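Local coordinates for uncharacterized protein ScGH5_18 (Streptomyces cattleya, PDB 7LR8) that probably hydrolyses the beta-1,4 bond between mannose and N-acetylglucosamine in N-glycan core fragments, as a GH5_18 family glycosidase, at residues Q244-Y248 and V382-M387; L293-E297 and P353-T357. The protein carries 1 engineered substitution. All coordinates share one frame; numbering follows the deposited sequence.

Both contacts fasten the eight-stranded beta/alpha barrel to the small C-terminal alpha/beta lobe. Contact 1 packs barrel helix 240-253 against helix 381-391 of the lobe; contact 2, nested within the chain loop that contact 1 closes, joins a barrel loop to the linker leading into strand 358-362. Their centres are 15 Å apart, and they touch: Ala-247 CB lies 3.7 Å from Cys-295 SG, and Phe-386 CZ lies 4.2 Å from Arg-356 NH1. Contact 1 lies away from the residues that line the glycan pocket, yet the side chain of His-245 is about 8 Å from a bound N-acetylglucosamine and about 11 Å from a bound mannose.

Contact 1. Residues Q244-Y248 and V382-M387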
loop_
_atom_site.group_PDB
_atom_site.type_symbol
_atom_site.label_atom_id
_atom_site.label_comp_id
_atom_site.label_asym_id
_atom_site.label_seq_id
_atom_site.Cartn_x
_atom_site.Cartn_y
_atom_site.Cartn_z
ATOM N N GLN B 244 -3.004 31.954 -18.638
ATOM C CA GLN B 244 -3.651 31.347 -19.787
ATOM C C GLN B 244 -3.325 29.867 -19.923
ATOM O O GLN B 244 -3.731 29.239 -20.907
ATOM C CB GLN B 244 -3.242 32.102 -21.059
ATOM C CG GLN B 244 -3.770 33.550 -21.148
ATOM C CD GLN B 244 -5.203 33.604 -21.644
ATOM O OE1 GLN B 244 -5.706 32.642 -22.228
ATOM N NE2 GLN B 244 -5.858 34.734 -21.429
ATOM N N HIS B 245 -2.597 29.291 -18.966
ATOM C CA HIS B 245 -2.132 27.924 -19.155
ATOM C C HIS B 245 -3.297 26.952 -19.301
ATOM O O HIS B 245 -3.250 26.037 -20.132
ATOM C CB HIS B 245 -1.213 27.513 -18.001
ATOM C CG HIS B 245 -0.642 26.138 -18.165
ATOM N ND1 HIS B 245 -1.308 24.997 -17.756
ATOM C CD2 HIS B 245 0.504 25.718 -18.750
ATOM C CE1 HIS B 245 -0.579 23.938 -18.060
ATOM N NE2 HIS B 245 0.517 24.345 -18.674
ATOM N N ALA B 246 -4.358 27.134 -18.519
ATOM C CA ALA B 246 -5.472 26.194 -18.603
ATOM C C ALA B 246 -6.227 26.336 -19.924
ATOM O O ALA B 246 -6.620 25.329 -20.527
ATOM C CB ALA B 246 -6.408 26.381 -17.410
ATOM N N ALA B 247 -6.447 27.574 -20.389
ATOM C CA ALA B 247 -7.051 27.780 -21.704
ATOM C C ALA B 247 -6.170 27.201 -22.806
ATOM O O ALA B 247 -6.669 26.675 -23.805
ATOM C CB ALA B 247 -7.298 29.275 -21.945
ATOM N N TYR B 248 -4.850 27.296 -22.644
ATOM C CA TYR B 248 -3.944 26.678 -23.609
ATOM C C TYR B 248 -4.166 25.172 -23.707
ATOM O O TYR B 248 -4.228 24.614 -24.808
ATOM C CB TYR B 248 -2.507 26.948 -23.206
ATOM C CG TYR B 248 -1.480 26.172 -23.999
ATOM C CD1 TYR B 248 -1.421 26.276 -25.382
ATOM C CD2 TYR B 248 -0.534 25.389 -23.361
ATOM C CE1 TYR B 248 -0.463 25.588 -26.114
ATOM C CE2 TYR B 248 0.432 24.708 -24.080
ATOM C CZ TYR B 248 0.463 24.811 -25.450
ATOM O OH TYR B 248 1.430 24.134 -26.165
ATOM N N VAL B 382 5.665 25.841 -29.831
ATOM C CA VAL B 382 4.207 25.918 -29.930
ATOM C C VAL B 382 3.636 26.663 -28.725
ATOM O O VAL B 382 2.792 27.560 -28.868
ATOM C CB VAL B 382 3.612 24.502 -30.067
ATOM C CG1 VAL B 382 2.129 24.496 -29.753
ATOM C CG2 VAL B 382 3.857 23.964 -31.468
ATOM N N PHE B 383 4.116 26.316 -27.526
ATOM C CA PHE B 383 3.693 26.973 -26.293
ATOM C C PHE B 383 3.864 28.487 -26.380
ATOM O O PHE B 383 2.928 29.246 -26.103
ATOM C CB PHE B 383 4.508 26.412 -25.119
ATOM C CG PHE B 383 4.085 26.927 -23.762
ATOM C CD1 PHE B 383 4.428 28.209 -23.338
ATOM C CD2 PHE B 383 3.365 26.113 -22.897
ATOM C CE1 PHE B 383 4.042 28.677 -22.093
ATOM C CE2 PHE B 383 2.983 26.574 -21.636
ATOM C CZ PHE B 383 3.314 27.854 -21.238
ATOM N N GLU B 384 5.063 28.942 -26.750
ATOM C CA GLU B 384 5.340 30.378 -26.754
ATOM C C GLU B 384 4.595 31.088 -27.878
ATOM O O GLU B 384 4.131 32.220 -27.695
ATOM C CB GLU B 384 6.847 30.627 -26.854
ATOM C CG GLU B 384 7.632 29.871 -25.791
ATOM C CD GLU B 384 8.934 30.544 -25.393
ATOM O OE1 GLU B 384 9.545 31.230 -26.240
ATOM O OE2 GLU B 384 9.348 30.373 -24.226
ATOM N N ALA B 385 4.458 30.447 -29.041
ATOM C CA ALA B 385 3.673 31.069 -30.106
ATOM C C ALA B 385 2.207 31.193 -29.708
ATOM O O ALA B 385 1.554 32.186 -30.046
ATOM C CB ALA B 385 3.809 30.281 -31.408
ATOM N N PHE B 386 1.668 30.202 -28.996
ATOM C CA PHE B 386 0.277 30.288 -28.555
ATOM C C PHE B 386 0.090 31.439 -27.581
ATOM O O PHE B 386 -0.899 32.179 -27.660
ATOM C CB PHE B 386 -0.171 28.972 -27.905
ATOM C CG PHE B 386 -1.636 28.953 -27.518
ATOM C CD1 PHE B 386 -2.058 29.489 -26.305
ATOM C CD2 PHE B 386 -2.582 28.373 -28.357
ATOM C CE1 PHE B 386 -3.410 29.474 -25.948
ATOM C CE2 PHE B 386 -3.936 28.348 -28.015
ATOM C CZ PHE B 386 -4.349 28.900 -26.806
ATOM N N MET B 387 1.032 31.601 -26.653
ATOM C CA MET B 387 0.917 32.673 -25.676
ATOM C C MET B 387 1.078 34.041 -26.319
ATOM O O MET B 387 0.457 35.006 -25.863
ATOM C CB MET B 387 1.941 32.480 -24.561
ATOM C CG MET B 387 1.672 31.238 -23.706
ATOM S SD MET B 387 -0.032 31.203 -23.089
ATOM C CE MET B 387 -0.045 29.595 -22.263
#
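Tyr-248 pushes its ring as a knob into a hole on helix 381-391 formed by Val-382, Phe-383, Phe-386 and Met-387. On one flank its CD1 sits over a face of the Phe-386 ring, 3.3 Å above the plane and displaced toward the rim. The other flank meets Phe-383, with CE2 of Tyr-248 3.5 Å from CD2 of Phe-383. Both ring pairs are oblique, with planes at 54° to Phe-386 and 74° to Phe-383, so the three rings form an aromatic cluster without a regular stack. With CG anti to the backbone N (chi1 171°), the tyrosine ring is directed at helix 381-391, and its OH ends 3.7 Å from CG1 of Val-382. The methyl end of Met-387 closes the base of the knob: its CE is 3.7 Å from CB of Tyr-248. The methionine chain, bent at chi2, runs across the tyrosine and also brings SD to 3.9 Å from CB of Gln-244. At the margin, His-245 CD2 meets Phe-383 CE2 edge to edge at 3.9 Å, the two side chains crossing at about a right angle.

Outside this shell, Tyr-235 lays its ring nearly parallel to that of Phe-383, while Leu-360 of strand 358-362 packs behind Val-382 and Phe-386. The axes of 244-248 and 382-387 are 11.1 Å apart at their closest, a separation filled by these large side chains. The contact joins barrel helix 240-253 to the C-terminal lobe. Two buried polar ends find partners outside the two segments: Tyr-248 OH is hydrogen-bonded to the carbonyl of Cys-376, a bond from barrel to lobe, and His-245 ND1 to Ser-225 OG. Cohesion between these two helix segments therefore comes from aromatic, methyl and thioether surfaces, and probably depends on shape and burial more than on charge.

Contact 2. Residues L293-E297 and P353-T357; sequences LDCPE and PRPRT
Arg-356 reaches Asp-294 at two acceptors, its backbone carbonyl and its carboxylate. The firmer bond runs from NH2 to Asp-294 O (3.2 Å, 145° at the hydrogen), with the donor standing above the carbonyl plane; NE adds a weak bond to the same oxygen. NH2 also forms a salt bridge with OD2 of Asp-294 at 3.3 Å, though its hydrogen bond is weak and the carboxylate and guanidinium planes are turned 69° apart. The arginine chain is extended from CG to NE, which carries the guanidinium past Pro-296 to the aspartate. Its NH1 binds the carbonyl of Pro-396, while OD2 of Asp-294 takes a second salt bridge from Arg-395, so OD2 is shared by two arginines.

The 293-297 loop links helix 281-293 to strand 298-304 of the beta/alpha barrel, and 353-357 is the connection from helix 334-349 to strand 358-362, the first strand of the C-terminal lobe. Replacing Arg-356 with a methionine would probably leave the Asp-294 and Pro-396 carbonyls without this donor and Asp-294 with less positive charge to answer its own.

Van der Waals contacts surround the bonds. Cys-295 SG lies over one face of the guanidinium, 3.8 Å above its plane and toward the rim. Pro-296 packs against the linker backbone: its CG comes 3.2 Å from the carbonyl oxygen of Arg-354, an oxygen that also accepts a hydrogen bond from Arg-395 NH2. CB of Pro-296 makes an apolar approach to CB of Pro-353 at 4.4 Å, and CD of Pro-296 rests 4.2 Å from CG of Arg-356.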
loop_
_atom_site.group_PDB
_atom_site.type_symbol
_atom_site.label_atom_id
_atom_site.label_comp_id
_atom_site.label_asym_id
_atom_site.label_seq_id
_atom_site.Cartn_x
_atom_site.Cartn_y
_atom_site.Cartn_z
ATOM N N LEU B 293 -13.119 30.269 -19.868
ATOM C CA LEU B 293 -14.482 30.459 -20.346
ATOM C C LEU B 293 -14.550 31.260 -21.645
ATOM O O LEU B 293 -15.634 31.363 -22.231
ATOM C CB LEU B 293 -15.329 31.134 -19.257
ATOM C CG LEU B 293 -15.609 30.309 -17.991
ATOM C CD1 LEU B 293 -16.535 31.078 -17.057
ATOM C CD2 LEU B 293 -16.195 28.950 -18.319
ATOM N N ASP B 294 -13.434 31.822 -22.109
ATOM C CA ASP B 294 -13.335 32.376 -23.456
ATOM C C ASP B 294 -13.014 31.304 -24.507
ATOM O O ASP B 294 -12.751 31.640 -25.665
ATOM C CB ASP B 294 -12.276 33.485 -23.482
ATOM C CG ASP B 294 -12.379 34.374 -24.705
ATOM O OD1 ASP B 294 -13.511 34.773 -25.074
ATOM O OD2 ASP B 294 -11.313 34.684 -25.288
ATOM N N CYS B 295 -13.014 30.036 -24.117
ATOM C CA CYS B 295 -12.800 28.905 -25.008
ATOM C C CYS B 295 -14.115 28.183 -25.220
ATOM O O CYS B 295 -14.794 27.877 -24.231
ATOM C CB CYS B 295 -11.785 27.929 -24.413
ATOM S SG CYS B 295 -10.139 28.599 -24.216
ATOM N N PRO B 296 -14.520 27.909 -26.459
ATOM C CA PRO B 296 -15.777 27.189 -26.676
ATOM C C PRO B 296 -15.621 25.709 -26.370
ATOM O O PRO B 296 -14.513 25.169 -26.300
ATOM C CB PRO B 296 -16.073 27.413 -28.165
ATOM C CG PRO B 296 -15.021 28.355 -28.671
ATOM C CD PRO B 296 -13.867 28.262 -27.726
ATOM N N GLU B 297 -16.769 25.043 -26.211
ATOM C CA GLU B 297 -16.827 23.587 -26.018
ATOM C C GLU B 297 -16.054 23.141 -24.781
ATOM O O GLU B 297 -15.490 22.047 -24.751
ATOM C CB GLU B 297 -16.321 22.833 -27.254
ATOM C CG GLU B 297 -17.343 22.737 -28.386
ATOM C CD GLU B 297 -17.393 23.978 -29.263
ATOM O OE1 GLU B 297 -16.329 24.563 -29.542
ATOM O OE2 GLU B 297 -18.506 24.360 -29.686
ATOM N N PRO B 353 -20.867 31.567 -26.370
ATOM C CA PRO B 353 -19.515 31.160 -26.758
ATOM C C PRO B 353 -19.082 31.930 -27.991
ATOM O O PRO B 353 -19.905 32.343 -28.817
ATOM C CB PRO B 353 -19.658 29.661 -27.045
ATOM C CG PRO B 353 -21.083 29.495 -27.431
ATOM C CD PRO B 353 -21.860 30.508 -26.622
ATOM N N ARG B 354 -17.774 32.150 -28.094
ATOM C CA ARG B 354 -17.203 32.867 -29.226
ATOM C C ARG B 354 -16.234 31.935 -29.937
ATOM O O ARG B 354 -15.226 31.513 -29.336
ATOM C CB ARG B 354 -16.501 34.157 -28.788
ATOM C CG ARG B 354 -17.436 35.139 -28.102
ATOM C CD ARG B 354 -16.714 36.376 -27.567
ATOM N NE ARG B 354 -17.688 37.365 -27.094
ATOM C CZ ARG B 354 -18.112 38.413 -27.799
ATOM N NH1 ARG B 354 -17.639 38.639 -29.016
ATOM N NH2 ARG B 354 -19.009 39.246 -27.282
ATOM N N PRO B 355 -16.506 31.574 -31.191
ATOM C CA PRO B 355 -15.612 30.665 -31.916
ATOM C C PRO B 355 -14.225 31.262 -32.073
ATOM O O PRO B 355 -14.021 32.481 -32.015
ATOM C CB PRO B 355 -16.294 30.496 -33.277
ATOM C CG PRO B 355 -17.723 30.937 -33.057
ATOM C CD PRO B 355 -17.657 31.996 -32.005
ATOM N N ARG B 356 -13.262 30.375 -32.307
ATOM C CA ARG B 356 -11.866 30.749 -32.513
ATOM C C ARG B 356 -11.482 30.370 -33.940
ATOM O O ARG B 356 -11.269 29.194 -34.244
ATOM C CB ARG B 356 -10.974 30.066 -31.481
ATOM C CG ARG B 356 -11.276 30.521 -30.066
ATOM C CD ARG B 356 -10.206 30.079 -29.074
ATOM N NE ARG B 356 -10.321 30.883 -27.863
ATOM C CZ ARG B 356 -9.312 31.221 -27.074
ATOM N NH1 ARG B 356 -8.077 30.821 -27.348
ATOM N NH2 ARG B 356 -9.549 31.974 -26.007
ATOM N N THR B 357 -11.401 31.373 -34.816
ATOM C CA THR B 357 -11.189 31.135 -36.236
ATOM C C THR B 357 -9.721 31.128 -36.643
ATOM O O THR B 357 -9.425 30.804 -37.797
ATOM C CB THR B 357 -11.930 32.194 -37.059
ATOM O OG1 THR B 357 -12.114 31.719 -38.395
ATOM C CG2 THR B 357 -11.128 33.510 -37.087
#